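Local coordinates for RabGAP/TBC protein (Chlamydomonas reinhardtii, PDB 4P17) that is of unknown function but, as a flagellar TBC-domain protein of the RabGAP family, probably acts on or binds Rab GTPases, at residues E112-H117 with Y150-N155; M154-G159 with L236-L241; A265-K270 with A304-H309. All blocks are in the same frame, centred on the assembly; numbering follows the deposited sequence.

Interaction 1: E112-H117 with Y150-N155; sequences ETDSTH and YVRAMN
The carboxylate of Asp114 overlaps the hydroxyl end of Tyr150, with OD2 near the plane of the ring at its edge. Tyr150 OH donates to Asp114 OD2 over 2.7 Å, reaching the anti side of the carboxylate, 20° out of its plane. The phenol suits this place because its long, rigid ring carries a donor across to Asp114. The same hydroxyl accepts from Asn155 ND2 of its own segment, 3.3 Å from Tyr150 OH and close to the asparagine's amide plane. Asn155 also gives a weak bond, ND2 to Ser115 OG at 3.4 Å, while its OD1 pairs with the hydroxyl of Thr118, which also bonds to Asp114 O. Both ends of the amide are thus used, and its flip is fixed. Nearer the solvent, the extended Arg152 crosses His117 at about a right angle, with NE 4.2 Å from His117 NE2 at the edge of the imidazole. The segments lie at the positions of the two TBC signatures, IxxDxxRT and YxQ, and depart from them at the finger residues: His117 stands where the arginine finger is expected, Arg152 where the glutamine finger is, so the usual dual-finger site probably does not form here in its standard shape.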
ATOM      1  N   GLU A 112       0.943  12.627  16.521  1.00  8.91           N
ATOM      2  CA  GLU A 112      -0.369  13.262  16.724  1.00 12.27           C
ATOM      3  C   GLU A 112      -0.661  14.360  15.721  1.00 14.34           C
ATOM      4  O   GLU A 112      -1.744  14.427  15.167  1.00 18.79           O
ATOM      5  CB  GLU A 112      -0.486  13.863  18.110  1.00 10.53           C
ATOM      6  CG  GLU A 112      -0.497  12.850  19.259  1.00 19.02           C
ATOM      7  CD  GLU A 112      -0.274  13.525  20.615  1.00 19.82           C
ATOM      8  OE1 GLU A 112      -0.146  14.767  20.640  1.00 26.58           O
ATOM      9  OE2 GLU A 112      -0.191  12.818  21.647  1.00 22.41           O
ATOM     10  N   THR A 113       0.302  15.243  15.507  1.00  9.99           N
ATOM     11  CA  THR A 113       0.121  16.335  14.555  1.00  9.91           C
ATOM     12  C   THR A 113      -0.062  15.823  13.120  1.00  8.43           C
ATOM     13  O   THR A 113      -0.905  16.330  12.368  1.00 10.62           O
ATOM     14  CB  THR A 113       1.315  17.318  14.644  1.00  9.92           C
ATOM     15  OG1 THR A 113       1.360  17.860  15.956  1.00  9.94           O
ATOM     16  CG2 THR A 113       1.186  18.449  13.630  1.00 13.17           C
ATOM     17  N   ASP A 114       0.709  14.823  12.718  1.00 10.03           N
ATOM     18  CA  ASP A 114       0.527  14.283  11.364  1.00 13.03           C
ATOM     19  C   ASP A 114      -0.921  13.767  11.156  1.00 25.82           C
ATOM     20  O   ASP A 114      -1.379  13.645  10.033  1.00 16.82           O
ATOM     21  CB  ASP A 114       1.568  13.185  11.088  1.00 19.34           C
ATOM     22  CG  ASP A 114       3.017  13.730  10.964  1.00 20.60           C
ATOM     23  OD1 ASP A 114       3.285  14.963  11.130  1.00 17.46           O
ATOM     24  OD2 ASP A 114       3.925  12.910  10.727  1.00 24.39           O
ATOM     25  N   SER A 115      -1.662  13.526  12.238  1.00 26.49           N
ATOM     26  CA  SER A 115      -3.082  13.142  12.139  1.00 11.44           C
ATOM     27  C   SER A 115      -4.084  14.306  12.038  1.00 14.16           C
ATOM     28  O   SER A 115      -5.289  14.081  11.917  1.00 25.77           O
ATOM     29  CB  SER A 115      -3.447  12.275  13.340  1.00 32.90           C
ATOM     30  OG  SER A 115      -2.851  10.992  13.232  1.00 16.93           O
ATOM     31  N   THR A 116      -3.626  15.539  12.083  1.00 17.63           N
ATOM     32  CA  THR A 116      -4.542  16.637  11.917  1.00 20.15           C
ATOM     33  C   THR A 116      -4.737  16.941  10.428  1.00 36.16           C
ATOM     34  O   THR A 116      -5.449  17.874  10.075  1.00 20.67           O
ATOM     35  CB  THR A 116      -4.061  17.871  12.658  1.00 28.93           C
ATOM     36  OG1 THR A 116      -2.847  18.341  12.062  1.00 19.14           O
ATOM     37  CG2 THR A 116      -3.841  17.525  14.151  1.00 14.84           C
ATOM     38  N   HIS A 117      -4.137  16.156   9.539  1.00 28.48           N
ATOM     39  CA  HIS A 117      -4.418  16.384   8.115  1.00 34.55           C
ATOM     40  C   HIS A 117      -4.462  15.103   7.268  1.00 37.94           C
ATOM     41  O   HIS A 117      -4.755  15.143   6.060  1.00 35.74           O
ATOM     42  CB  HIS A 117      -3.414  17.414   7.542  1.00 19.44           C
ATOM     43  CG  HIS A 117      -1.975  17.111   7.810  1.00 22.12           C
ATOM     44  ND1 HIS A 117      -1.302  17.608   8.904  1.00 28.48           N
ATOM     45  CD2 HIS A 117      -1.065  16.413   7.090  1.00 20.44           C
ATOM     46  CE1 HIS A 117      -0.043  17.207   8.862  1.00 30.81           C
ATOM     47  NE2 HIS A 117       0.127  16.480   7.773  1.00 37.51           N
ATOM     48  N   TYR A 150       9.801   7.076  13.757  1.00 15.61           N
ATOM     49  CA  TYR A 150       8.575   7.378  13.032  1.00 12.66           C
ATOM     50  C   TYR A 150       8.927   8.335  11.901  1.00 20.69           C
ATOM     51  O   TYR A 150       9.819   9.175  12.071  1.00 19.04           O
ATOM     52  CB  TYR A 150       7.506   7.988  13.971  1.00 18.30           C
ATOM     53  CG  TYR A 150       6.331   8.656  13.270  1.00  9.38           C
ATOM     54  CD1 TYR A 150       5.283   7.908  12.765  1.00 11.55           C
ATOM     55  CD2 TYR A 150       6.262  10.040  13.135  1.00 16.96           C
ATOM     56  CE1 TYR A 150       4.198   8.494  12.125  1.00 11.61           C
ATOM     57  CE2 TYR A 150       5.175  10.642  12.493  1.00 13.34           C
ATOM     58  CZ  TYR A 150       4.151   9.873  11.998  1.00 14.08           C
ATOM     59  OH  TYR A 150       3.083  10.456  11.351  1.00  9.63           O
ATOM     60  N   VAL A 151       8.253   8.176  10.753  1.00 17.72           N
ATOM     61  CA  VAL A 151       8.232   9.176   9.679  1.00 20.17           C
ATOM     62  C   VAL A 151       6.815   9.279   9.122  1.00 12.43           C
ATOM     63  O   VAL A 151       6.052   8.352   9.198  1.00 14.55           O
ATOM     64  CB  VAL A 151       9.232   8.855   8.520  1.00 16.77           C
ATOM     65  CG1 VAL A 151      10.666   8.908   9.024  1.00 16.07           C
ATOM     66  CG2 VAL A 151       8.906   7.508   7.849  1.00 13.09           C
ATOM     67  N   ARG A 152       6.482  10.428   8.547  1.00 12.15           N
ATOM     68  CA  ARG A 152       5.119  10.785   8.201  1.00 16.50           C
ATOM     69  C   ARG A 152       4.438   9.730   7.307  1.00  8.39           C
ATOM     70  O   ARG A 152       3.288   9.354   7.518  1.00  9.26           O
ATOM     71  CB  ARG A 152       5.162  12.150   7.507  1.00 19.08           C
ATOM     72  CG  ARG A 152       3.884  12.656   6.938  1.00 23.48           C
ATOM     73  CD  ARG A 152       4.166  14.083   6.460  1.00 30.66           C
ATOM     74  NE  ARG A 152       3.156  14.613   5.553  1.00 72.07           N
ATOM     75  CZ  ARG A 152       3.380  15.596   4.680  1.00 83.95           C
ATOM     76  NH1 ARG A 152       4.585  16.152   4.589  1.00 67.14           N
ATOM     77  NH2 ARG A 152       2.402  16.020   3.890  1.00 75.75           N
ATOM     78  N   ALA A 153       5.211   9.207   6.349  1.00 11.69           N
ATOM     79  CA  ALA A 153       4.757   8.154   5.454  1.00  7.93           C
ATOM     80  C   ALA A 153       4.029   7.040   6.205  1.00  9.41           C
ATOM     81  O   ALA A 153       3.056   6.491   5.732  1.00 12.79           O
ATOM     82  CB  ALA A 153       5.972   7.567   4.682  1.00  7.17           C
ATOM     83  N   MET A 154       4.526   6.704   7.382  1.00 13.70           N
ATOM     84  CA  MET A 154       3.986   5.576   8.127  1.00 11.80           C
ATOM     85  C   MET A 154       2.581   5.874   8.664  1.00  9.19           C
ATOM     86  O   MET A 154       1.837   4.970   8.986  1.00  8.25           O
ATOM     87  CB  MET A 154       4.945   5.194   9.258  1.00 11.96           C
ATOM     88  CG  MET A 154       6.305   4.636   8.783  1.00 18.47           C
ATOM     89  SD  MET A 154       7.625   4.831  10.029  1.00 21.35           S
ATOM     90  CE  MET A 154       7.102   3.607  11.237  1.00 16.43           C
ATOM     91  N   ASN A 155       2.194   7.142   8.742  1.00  7.87           N
ATOM     92  CA  ASN A 155       0.878   7.467   9.293  1.00 10.58           C
ATOM     93  C   ASN A 155      -0.232   6.890   8.433  1.00  7.76           C
ATOM     94  O   ASN A 155      -1.047   6.104   8.906  1.00  7.65           O
ATOM     95  CB  ASN A 155       0.706   8.985   9.449  1.00 11.34           C
ATOM     96  CG  ASN A 155      -0.446   9.344  10.362  1.00  8.89           C
ATOM     97  OD1 ASN A 155      -1.617   9.179  10.005  1.00 29.88           O
ATOM     98  ND2 ASN A 155      -0.127   9.886  11.510  1.00 14.31           N
TER

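Interaction 2: M154-G159 with L236-L241; sequences MNTIVG and LFSVSL
With chi1 at 57° in both residues, Thr156 and Ser238 each hold their hydroxyl between the backbone N and the carbonyl carbon, and this rotation brings the two oxygens together across the contact. The segment 236-241 follows a Schellman motif that ends helix 226-234: Leu236, at positive phi, is its C-prime residue, and the chain turns there to lay its side chains against helix 153-164 of the all-helical TBC fold. Thr156 OG1 donates to Ser238 OG at 2.8 Å, and Ser238 OG is in turn bonded to Cys235 O, so a short polar relay runs from the helix to the end of the neighbouring one. Serine is small enough to sit close to the helix backbone, its OG lying 3.7 Å from Ile157 N. Threonine serves both polar and apolar neighbours, since its methyl CG2 rests 3.7 Å from Val239 CG1, a branch that also covers OG1. A valine at Thr156 would keep the bulk but would probably leave Ser238 OG without its donor and put a methyl too close to it. On the buried flank, Leu179 of helix 169-183 packs on both Ile157 and Leu236. Those two branched chains cross obliquely, and Ile157 CD1, at the end of an extended chain, meets Leu236 CD1 at 3.6 Å.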
ATOM      1  N   MET A 154       4.526   6.704   7.382  1.00 13.70           N
ATOM      2  CA  MET A 154       3.986   5.576   8.127  1.00 11.80           C
ATOM      3  C   MET A 154       2.581   5.874   8.664  1.00  9.19           C
ATOM      4  O   MET A 154       1.837   4.970   8.986  1.00  8.25           O
ATOM      5  CB  MET A 154       4.945   5.194   9.258  1.00 11.96           C
ATOM      6  CG  MET A 154       6.305   4.636   8.783  1.00 18.47           C
ATOM      7  SD  MET A 154       7.625   4.831  10.029  1.00 21.35           S
ATOM      8  CE  MET A 154       7.102   3.607  11.237  1.00 16.43           C
ATOM      9  N   ASN A 155       2.194   7.142   8.742  1.00  7.87           N
ATOM     10  CA  ASN A 155       0.878   7.467   9.293  1.00 10.58           C
ATOM     11  C   ASN A 155      -0.232   6.890   8.433  1.00  7.76           C
ATOM     12  O   ASN A 155      -1.047   6.104   8.906  1.00  7.65           O
ATOM     13  CB  ASN A 155       0.706   8.985   9.449  1.00 11.34           C
ATOM     14  CG  ASN A 155      -0.446   9.344  10.362  1.00  8.89           C
ATOM     15  OD1 ASN A 155      -1.617   9.179  10.005  1.00 29.88           O
ATOM     16  ND2 ASN A 155      -0.127   9.886  11.510  1.00 14.31           N
ATOM     17  N   THR A 156      -0.234   7.196   7.137  1.00  7.53           N
ATOM     18  CA  THR A 156      -1.328   6.731   6.297  1.00  5.72           C
ATOM     19  C   THR A 156      -1.208   5.218   6.015  1.00  4.91           C
ATOM     20  O   THR A 156      -2.207   4.528   5.865  1.00  5.61           O
ATOM     21  CB  THR A 156      -1.427   7.546   4.958  1.00  8.34           C
ATOM     22  OG1 THR A 156      -0.197   7.481   4.239  1.00 13.06           O
ATOM     23  CG2 THR A 156      -1.783   9.030   5.250  1.00 10.32           C
ATOM     24  N   ILE A 157       0.008   4.682   5.994  1.00  8.11           N
ATOM     25  CA  ILE A 157       0.184   3.226   5.908  1.00  7.46           C
ATOM     26  C   ILE A 157      -0.524   2.502   7.061  1.00  7.46           C
ATOM     27  O   ILE A 157      -1.292   1.580   6.874  1.00  8.06           O
ATOM     28  CB  ILE A 157       1.684   2.859   5.903  1.00  5.41           C
ATOM     29  CG1 ILE A 157       2.338   3.379   4.617  1.00  6.63           C
ATOM     30  CG2 ILE A 157       1.876   1.335   5.968  1.00  3.56           C
ATOM     31  CD1 ILE A 157       3.819   3.192   4.550  1.00  6.63           C
ATOM     32  N   VAL A 158      -0.281   2.929   8.288  1.00  7.99           N
ATOM     33  CA  VAL A 158      -0.866   2.224   9.399  1.00  1.82           C
ATOM     34  C   VAL A 158      -2.368   2.458   9.449  1.00  4.59           C
ATOM     35  O   VAL A 158      -3.125   1.578   9.878  1.00  6.87           O
ATOM     36  CB  VAL A 158      -0.204   2.636  10.726  1.00  5.97           C
ATOM     37  CG1 VAL A 158      -1.054   2.154  11.922  1.00 12.17           C
ATOM     38  CG2 VAL A 158       1.167   2.094  10.770  1.00  4.41           C
ATOM     39  N   GLY A 159      -2.802   3.628   8.977  1.00  7.39           N
ATOM     40  CA  GLY A 159      -4.211   3.937   8.903  1.00  6.00           C
ATOM     41  C   GLY A 159      -4.909   2.953   7.986  1.00  6.24           C
ATOM     42  O   GLY A 159      -5.949   2.404   8.316  1.00  7.15           O
ATOM     43  N   LEU A 236       3.534   3.729   0.045  1.00  6.00           N
ATOM     44  CA  LEU A 236       3.011   2.517  -0.552  1.00  6.40           C
ATOM     45  C   LEU A 236       1.655   2.739  -1.191  1.00 10.15           C
ATOM     46  O   LEU A 236       0.733   1.965  -0.960  1.00  5.81           O
ATOM     47  CB  LEU A 236       2.882   1.401   0.484  1.00  8.08           C
ATOM     48  CG  LEU A 236       4.111   1.202   1.330  1.00  6.89           C
ATOM     49  CD1 LEU A 236       3.765   0.214   2.443  1.00  6.76           C
ATOM     50  CD2 LEU A 236       5.231   0.710   0.433  1.00  7.24           C
ATOM     51  N   PHE A 237       1.571   3.813  -1.975  1.00  6.08           N
ATOM     52  CA  PHE A 237       0.362   4.275  -2.683  1.00  6.44           C
ATOM     53  C   PHE A 237      -0.794   4.730  -1.808  1.00  4.06           C
ATOM     54  O   PHE A 237      -1.840   5.087  -2.339  1.00  5.25           O
ATOM     55  CB  PHE A 237      -0.135   3.184  -3.662  1.00  7.07           C
ATOM     56  CG  PHE A 237       0.889   2.803  -4.713  1.00  7.82           C
ATOM     57  CD1 PHE A 237       1.222   3.690  -5.730  1.00  9.14           C
ATOM     58  CD2 PHE A 237       1.543   1.581  -4.653  1.00  7.53           C
ATOM     59  CE1 PHE A 237       2.180   3.348  -6.671  1.00 12.60           C
ATOM     60  CE2 PHE A 237       2.509   1.245  -5.573  1.00 17.07           C
ATOM     61  CZ  PHE A 237       2.825   2.122  -6.592  1.00 11.94           C
ATOM     62  N   SER A 238      -0.625   4.777  -0.478  1.00  3.34           N
ATOM     63  CA  SER A 238      -1.763   4.928   0.382  1.00  4.61           C
ATOM     64  C   SER A 238      -2.368   6.336   0.306  1.00 10.96           C
ATOM     65  O   SER A 238      -3.552   6.493   0.612  1.00 12.44           O
ATOM     66  CB  SER A 238      -1.427   4.586   1.852  1.00  6.58           C
ATOM     67  OG  SER A 238      -0.354   5.356   2.397  1.00 10.05           O
ATOM     68  N   VAL A 239      -1.583   7.342  -0.101  1.00 10.25           N
ATOM     69  CA  VAL A 239      -2.101   8.706  -0.244  1.00  9.62           C
ATOM     70  C   VAL A 239      -2.366   9.071  -1.712  1.00 15.51           C
ATOM     71  O   VAL A 239      -2.560  10.238  -2.027  1.00 19.85           O
ATOM     72  CB  VAL A 239      -1.145   9.770   0.332  1.00 11.44           C
ATOM     73  CG1 VAL A 239      -0.708   9.397   1.773  1.00 10.55           C
ATOM     74  CG2 VAL A 239       0.074   9.937  -0.519  1.00 16.64           C
ATOM     75  N   SER A 240      -2.363   8.080  -2.597  1.00  8.85           N
ATOM     76  CA  SER A 240      -2.370   8.327  -4.023  1.00 10.12           C
ATOM     77  C   SER A 240      -3.504   7.642  -4.749  1.00 13.37           C
ATOM     78  O   SER A 240      -4.065   8.210  -5.683  1.00 12.47           O
ATOM     79  CB  SER A 240      -1.035   7.890  -4.604  1.00 10.01           C
ATOM     80  OG  SER A 240      -0.025   8.775  -4.162  1.00 17.18           O
ATOM     81  N   LEU A 241      -3.852   6.429  -4.307  1.00  9.42           N
ATOM     82  CA  LEU A 241      -4.826   5.606  -5.011  1.00  6.36           C
ATOM     83  C   LEU A 241      -6.050   5.325  -4.147  1.00  8.45           C
ATOM     84  O   LEU A 241      -5.970   5.431  -2.919  1.00 10.37           O
ATOM     85  CB  LEU A 241      -4.209   4.279  -5.456  1.00 10.17           C
ATOM     86  CG  LEU A 241      -2.864   4.238  -6.181  1.00 14.90           C
ATOM     87  CD1 LEU A 241      -2.508   2.794  -6.538  1.00  7.17           C
ATOM     88  CD2 LEU A 241      -2.832   5.130  -7.441  1.00 10.98           C
TER

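Interaction 3: A265-K270 with A304-H309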
ATOM      1  N   ALA A 265       4.100   1.248 -10.265  1.00  5.10           N
ATOM      2  CA  ALA A 265       4.374   2.614 -10.680  1.00  5.33           C
ATOM      3  C   ALA A 265       4.470   2.708 -12.206  1.00  6.91           C
ATOM      4  O   ALA A 265       3.877   3.611 -12.822  1.00  5.65           O
ATOM      5  CB  ALA A 265       5.631   3.078 -10.022  1.00  5.15           C
ATOM      6  N   LEU A 266       5.188   1.772 -12.821  1.00  7.14           N
ATOM      7  CA  LEU A 266       5.323   1.771 -14.282  1.00  7.33           C
ATOM      8  C   LEU A 266       3.951   1.564 -14.912  1.00 10.21           C
ATOM      9  O   LEU A 266       3.616   2.221 -15.905  1.00  6.99           O
ATOM     10  CB  LEU A 266       6.278   0.670 -14.776  1.00  7.11           C
ATOM     11  CG  LEU A 266       6.394   0.718 -16.303  1.00  9.81           C
ATOM     12  CD1 LEU A 266       7.204   1.958 -16.715  1.00 10.47           C
ATOM     13  CD2 LEU A 266       6.979  -0.527 -16.840  1.00 26.05           C
ATOM     14  N   ALA A 267       3.158   0.657 -14.332  1.00  9.51           N
ATOM     15  CA  ALA A 267       1.831   0.371 -14.878  1.00  6.33           C
ATOM     16  C   ALA A 267       0.970   1.633 -14.860  1.00  6.35           C
ATOM     17  O   ALA A 267       0.233   1.893 -15.797  1.00  6.71           O
ATOM     18  CB  ALA A 267       1.157  -0.759 -14.105  1.00  7.13           C
ATOM     19  N   MET A 268       1.053   2.417 -13.795  1.00  5.29           N
ATOM     20  CA  MET A 268       0.327   3.684 -13.743  1.00  5.15           C
ATOM     21  C   MET A 268       0.721   4.612 -14.861  1.00  9.69           C
ATOM     22  O   MET A 268      -0.127   5.281 -15.439  1.00  9.16           O
ATOM     23  CB  MET A 268       0.576   4.384 -12.418  1.00  4.21           C
ATOM     24  CG  MET A 268      -0.049   3.711 -11.269  1.00  9.54           C
ATOM     25  SD  MET A 268      -1.826   3.894 -11.218  1.00 16.70           S
ATOM     26  CE  MET A 268      -2.051   5.673 -11.213  1.00 22.37           C
ATOM     27  N   LEU A 269       2.017   4.674 -15.149  1.00  6.08           N
ATOM     28  CA  LEU A 269       2.498   5.543 -16.205  1.00  6.16           C
ATOM     29  C   LEU A 269       2.086   5.020 -17.580  1.00 11.12           C
ATOM     30  O   LEU A 269       1.807   5.813 -18.479  1.00 10.21           O
ATOM     31  CB  LEU A 269       4.003   5.696 -16.108  1.00  7.04           C
ATOM     32  CG  LEU A 269       4.494   6.318 -14.791  1.00 10.33           C
ATOM     33  CD1 LEU A 269       6.016   6.436 -14.708  1.00  9.84           C
ATOM     34  CD2 LEU A 269       3.853   7.683 -14.559  1.00 11.76           C
ATOM     35  N   LYS A 270       2.063   3.698 -17.747  1.00  7.06           N
ATOM     36  CA  LYS A 270       1.627   3.109 -19.006  1.00  5.83           C
ATOM     37  C   LYS A 270       0.167   3.438 -19.268  1.00  7.91           C
ATOM     38  O   LYS A 270      -0.235   3.828 -20.376  1.00  7.74           O
ATOM     39  CB  LYS A 270       1.840   1.599 -18.975  1.00  7.87           C
ATOM     40  CG  LYS A 270       1.566   0.876 -20.260  1.00 16.29           C
ATOM     41  CD  LYS A 270       2.248  -0.476 -20.236  1.00 12.37           C
ATOM     42  CE  LYS A 270       1.343  -1.586 -20.755  1.00 32.77           C
ATOM     43  NZ  LYS A 270       0.682  -1.260 -22.044  1.00 36.37           N
ATOM     44  N   ALA A 304      -2.976  -6.343 -13.511  1.00  9.42           N
ATOM     45  CA  ALA A 304      -2.703  -7.102 -14.708  1.00  5.34           C
ATOM     46  C   ALA A 304      -1.680  -6.344 -15.580  1.00  7.81           C
ATOM     47  O   ALA A 304      -0.775  -6.939 -16.202  1.00  8.68           O
ATOM     48  CB  ALA A 304      -3.980  -7.352 -15.458  1.00  9.66           C
ATOM     49  N   THR A 305      -1.790  -5.024 -15.602  1.00  6.94           N
ATOM     50  CA  THR A 305      -0.838  -4.245 -16.390  1.00  9.86           C
ATOM     51  C   THR A 305       0.545  -4.317 -15.730  1.00  7.93           C
ATOM     52  O   THR A 305       1.546  -4.495 -16.415  1.00  7.08           O
ATOM     53  CB  THR A 305      -1.289  -2.785 -16.581  1.00  7.19           C
ATOM     54  OG1 THR A 305      -2.563  -2.774 -17.245  1.00 11.00           O
ATOM     55  CG2 THR A 305      -0.283  -2.008 -17.417  1.00 12.25           C
ATOM     56  N   ALA A 306       0.603  -4.235 -14.403  1.00  4.35           N
ATOM     57  CA  ALA A 306       1.882  -4.324 -13.696  1.00  4.47           C
ATOM     58  C   ALA A 306       2.648  -5.600 -13.993  1.00 10.97           C
ATOM     59  O   ALA A 306       3.896  -5.607 -13.988  1.00 10.67           O
ATOM     60  CB  ALA A 306       1.654  -4.206 -12.183  1.00 11.57           C
ATOM     61  N   PHE A 307       1.925  -6.683 -14.269  1.00  9.69           N
ATOM     62  CA  PHE A 307       2.589  -7.972 -14.483  1.00  9.94           C
ATOM     63  C   PHE A 307       2.632  -8.415 -15.935  1.00 10.56           C
ATOM     64  O   PHE A 307       3.025  -9.569 -16.190  1.00 11.94           O
ATOM     65  CB  PHE A 307       1.908  -9.094 -13.686  1.00 10.13           C
ATOM     66  CG  PHE A 307       1.798  -8.814 -12.210  1.00 15.69           C
ATOM     67  CD1 PHE A 307       2.944  -8.752 -11.417  1.00 12.64           C
ATOM     68  CD2 PHE A 307       0.557  -8.649 -11.619  1.00 11.42           C
ATOM     69  CE1 PHE A 307       2.856  -8.493 -10.071  1.00 13.32           C
ATOM     70  CE2 PHE A 307       0.446  -8.400 -10.267  1.00  9.15           C
ATOM     71  CZ  PHE A 307       1.610  -8.306  -9.486  1.00 10.61           C
ATOM     72  N   ASP A 308       2.284  -7.536 -16.893  1.00  7.24           N
ATOM     73  CA  ASP A 308       2.055  -7.998 -18.269  1.00 10.39           C
ATOM     74  C   ASP A 308       3.290  -8.396 -19.063  1.00 25.77           C
ATOM     75  O   ASP A 308       3.157  -9.046 -20.098  1.00 25.06           O
ATOM     76  CB  ASP A 308       1.256  -6.954 -19.096  1.00 16.11           C
ATOM     77  CG  ASP A 308       2.038  -5.674 -19.467  1.00 21.14           C
ATOM     78  OD1 ASP A 308       3.287  -5.631 -19.525  1.00 19.30           O
ATOM     79  OD2 ASP A 308       1.338  -4.665 -19.747  1.00 15.97           O
ATOM     80  N   HIS A 309       4.483  -8.035 -18.620  1.00 19.52           N
ATOM     81  CA  HIS A 309       5.681  -8.476 -19.368  1.00 37.22           C
ATOM     82  C   HIS A 309       5.724  -7.979 -20.827  1.00 35.78           C
ATOM     83  O   HIS A 309       6.461  -8.529 -21.658  1.00 27.66           O
ATOM     84  CB  HIS A 309       5.788 -10.014 -19.420  1.00 45.63           C
ATOM     85  CG  HIS A 309       5.828 -10.688 -18.084  1.00 34.27           C
ATOM     86  ND1 HIS A 309       5.302 -11.945 -17.876  1.00 43.37           N
ATOM     87  CD2 HIS A 309       6.356 -10.299 -16.900  1.00 36.89           C
ATOM     88  CE1 HIS A 309       5.492 -12.295 -16.616  1.00 42.01           C
ATOM     89  NE2 HIS A 309       6.133 -11.316 -16.004  1.00 40.38           N
TER
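Ala267 presses its methyl against the backbone of the last turn of helix 299-306, with CB 3.5 Å from Ala306 N and 4.0 Å from Ala306 CB. Alanine suits both positions because a methyl is all that fits where the CA atoms of Ala267 and Ala306 are 4.8 Å apart. Thr305, one residue earlier, has one branch for each environment. Its CG2 stands anti to the backbone N and faces helix 259-271, 3.8 Å from Ala267 CB. The other branch, OG1, lies beside that N (chi1 -59°) and bonds back to Val301 O within its own helix, which lets a polar residue offer an apolar methyl to its neighbour. Lys270 leaves its helix with CG anti to the backbone N (chi1 -174°), then bends at chi3 and chi4. The bend lays CE 3.7 Å from Thr305 CG2, the two side chains crossing at a slant. It also places CE, rather than the ammonium, closest to Asp308: CE is 3.2 Å from OD2, whereas NZ remains 4.2 Å from that oxygen. Asp308 comes from the opposite direction, just beyond the helix end. Its CG lies between the backbone N and the carbonyl carbon (chi1 71°), which turns the carboxylate to Lys270, and its other oxygen, OD1, bonds to Ile310 N. The opposite charges are therefore neighbours without a salt bridge, and their attraction is likely to be modest. Small-residue packing brings the C-terminal segment against helix 259-271, and the lysine and aspartate add a loose electrostatic complement at its edge.

How the interactions relate
Interaction 2 is the buried contact, near the centre of the chain; interaction 1 is partly buried and interaction 3 lies at the surface, on opposite sides of that centre. Interactions 1 and 2 share helix 153-164: its first turn and the residues leading into it face 112-117, and the turn that follows meets the loop at 236-241. Interaction 2 in turn touches interaction 3, where Leu241 packs on Met268 and Phe237 on Ala265. The chemistry follows position: a network of phenol, carboxylate and amide in interaction 1, one hydroxyl pair beside branched aliphatic chains in interaction 2, and methyl packing with a charge pair that stops short of a salt bridge in interaction 3.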